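Local coordinates for surface protein R28 (Streptococcus pyogenes, PDB 6S5Z) that is a cell-wall-anchored streptococcal surface protein whose Rib domain, the immunoglobulin-like part in this chain, is implicated in infection, at residues Ile30-Thr33 with Asp34-Pro37. Sequence-based numbering, arbitrary orientation.
Sequences IANT and DELP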
ATOM      1  N   ILE A  30      -3.696   2.509   0.410  1.00 10.32           N
ATOM      2  CA  ILE A  30      -3.151   3.788  -0.028  1.00  8.27           C
ATOM      3  C   ILE A  30      -4.280   4.811  -0.015  1.00  9.04           C
ATOM      4  O   ILE A  30      -5.324   4.595  -0.638  1.00 11.53           O
ATOM      5  CB  ILE A  30      -2.510   3.698  -1.424  1.00 11.76           C
ATOM      6  CG1 ILE A  30      -1.346   2.707  -1.429  1.00  9.94           C
ATOM      7  CG2 ILE A  30      -2.085   5.082  -1.908  1.00 11.67           C
ATOM      8  CD1 ILE A  30      -0.233   3.060  -0.485  1.00 18.42           C
ATOM      9  N   ALA A  31      -4.050   5.933   0.663  1.00  9.84           N
ATOM     10  CA  ALA A  31      -5.129   6.878   0.939  1.00 18.57           C
ATOM     11  C   ALA A  31      -5.478   7.722  -0.278  1.00 13.92           C
ATOM     12  O   ALA A  31      -6.626   8.161  -0.412  1.00 13.68           O
ATOM     13  CB  ALA A  31      -4.756   7.804   2.112  1.00 15.52           C
ATOM     14  N   ASN A  32      -4.526   7.960  -1.174  1.00 10.67           N
ATOM     15  CA  ASN A  32      -4.716   8.992  -2.182  1.00 11.17           C
ATOM     16  C   ASN A  32      -4.397   8.467  -3.575  1.00 10.39           C
ATOM     17  O   ASN A  32      -3.674   9.108  -4.344  1.00 13.01           O
ATOM     18  CB  ASN A  32      -3.864  10.206  -1.819  1.00 11.85           C
ATOM     19  CG  ASN A  32      -2.382   9.897  -1.858  1.00 19.99           C
ATOM     20  OD1 ASN A  32      -1.982   8.741  -1.682  1.00 12.60           O
ATOM     21  ND2 ASN A  32      -1.557  10.919  -2.106  1.00 19.26           N
ATOM     22  N   THR A  33      -4.951   7.291  -3.938  1.00  9.95           N
ATOM     23  CA  THR A  33      -4.736   6.756  -5.286  1.00 13.21           C
ATOM     24  C   THR A  33      -5.314   7.671  -6.355  1.00 16.64           C
ATOM     25  O   THR A  33      -5.002   7.502  -7.537  1.00 18.76           O
ATOM     26  CB  THR A  33      -5.349   5.357  -5.463  1.00  9.41           C
ATOM     27  OG1 THR A  33      -6.759   5.396  -5.214  1.00 18.17           O
ATOM     28  CG2 THR A  33      -4.706   4.341  -4.532  1.00 14.73           C
ATOM     29  N   ASP A  34      -6.191   8.600  -5.974  1.00 11.75           N
ATOM     30  CA  ASP A  34      -6.669   9.618  -6.911  1.00 12.45           C
ATOM     31  C   ASP A  34      -5.608  10.670  -7.219  1.00 15.15           C
ATOM     32  O   ASP A  34      -5.767  11.429  -8.180  1.00 20.37           O
ATOM     33  CB  ASP A  34      -7.915  10.311  -6.366  1.00 20.82           C
ATOM     34  CG  ASP A  34      -7.673  10.972  -5.017  1.00 27.58           C
ATOM     35  OD1 ASP A  34      -6.974  10.373  -4.175  1.00 26.69           O
ATOM     36  OD2 ASP A  34      -8.160  12.107  -4.810  1.00 27.29           O
ATOM     37  N   GLU A  35      -4.546  10.744  -6.421  1.00 13.24           N
ATOM     38  CA  GLU A  35      -3.452  11.677  -6.647  1.00 14.62           C
ATOM     39  C   GLU A  35      -2.237  11.024  -7.297  1.00 18.29           C
ATOM     40  O   GLU A  35      -1.171  11.649  -7.376  1.00 21.84           O
ATOM     41  CB  GLU A  35      -3.070  12.331  -5.323  1.00 13.49           C
ATOM     42  CG  GLU A  35      -4.229  13.087  -4.728  1.00 16.59           C
ATOM     43  CD  GLU A  35      -3.918  13.662  -3.376  1.00 17.83           C
ATOM     44  OE1 GLU A  35      -2.793  13.424  -2.880  1.00 16.64           O
ATOM     45  OE2 GLU A  35      -4.808  14.332  -2.807  1.00 18.90           O
ATOM     46  N   LEU A  36      -2.375   9.777  -7.756  1.00 13.00           N
ATOM     47  CA  LEU A  36      -1.363   8.997  -8.420  1.00 13.83           C
ATOM     48  C   LEU A  36      -1.910   8.598  -9.777  1.00 12.94           C
ATOM     49  O   LEU A  36      -3.124   8.455  -9.915  1.00 12.90           O
ATOM     50  CB  LEU A  36      -1.039   7.728  -7.615  1.00 11.01           C
ATOM     51  CG  LEU A  36      -0.818   7.994  -6.119  1.00 14.52           C
ATOM     52  CD1 LEU A  36      -0.596   6.689  -5.371  1.00 13.14           C
ATOM     53  CD2 LEU A  36       0.330   8.971  -5.865  1.00 14.30           C
ATOM     54  N   PRO A  37      -1.062   8.388 -10.786  1.00 14.70           N
ATOM     55  CA  PRO A  37      -1.582   7.959 -12.090  1.00 17.43           C
ATOM     56  C   PRO A  37      -2.484   6.748 -11.914  1.00 16.25           C
ATOM     57  O   PRO A  37      -2.211   5.870 -11.099  1.00 11.07           O
ATOM     58  CB  PRO A  37      -0.317   7.613 -12.882  1.00 19.55           C
ATOM     59  CG  PRO A  37       0.768   8.428 -12.214  1.00 16.77           C
ATOM     60  CD  PRO A  37       0.410   8.411 -10.761  1.00 13.54           C
TER
HETATM   61  O   HOH W   1      -3.814   5.338  -8.762  1.00 14.52           O
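Asn32 and Glu35 grip each other twice across a tight turn, once through the backbone and once through their side chains. In the backbone, Glu35 N donates to Asn32 O over 2.8 Å. Leu36 N adds a weak bond to Thr33 O at 3.5 Å. These two i to i+3 bonds close consecutive, overlapping beta turns, Asn32-Glu35 and Thr33-Leu36, whose middle residues have the backbone angles of type I turns.

The side-chain bond runs from Asn32 ND2 to Glu35 OE1, 2.9 Å long and nearly straight at 167°. The acceptor lies almost in the amide plane of Asn32; the two flat groups stand 76° apart, and the N-H meets OE1 from above the carboxylate plane. With Asn32 CG between its own backbone N and carbonyl carbon (chi1 64°), the amide meets the long, extended Glu35 chain, whose carboxylate can reach back to it. Asparagine suits this place because its buried amide offers both a donor and an acceptor: OD1 accepts from Glu12 N, and ND2 also bonds Ser10 O. The turn, which lies in the long loop between strands 16-19 and 41-44 of the immunoglobulin-like Rib domain, is thereby tied to the segment near the N-terminus. Exposed Asp34 turns its OD1 back beside the Asn32 backbone, 3.3 Å from Asn32 C.

Apolar contact joins two buried residues: Leu36 CD1 meets Ile30 CG2 at 4.1 Å, the branched chains crossing at about a right angle. Both also touch Tyr42 of strand 41-44, and Leu36 reaches Tyr9 and Pro11, so bulky aliphatic residues suit these positions. Leu36 CG also packs against Asn32 O. Where the chain leaves the turn, a water lies 2.8 Å from Thr33 O and 2.9 Å from Pro37 O, close enough to link them.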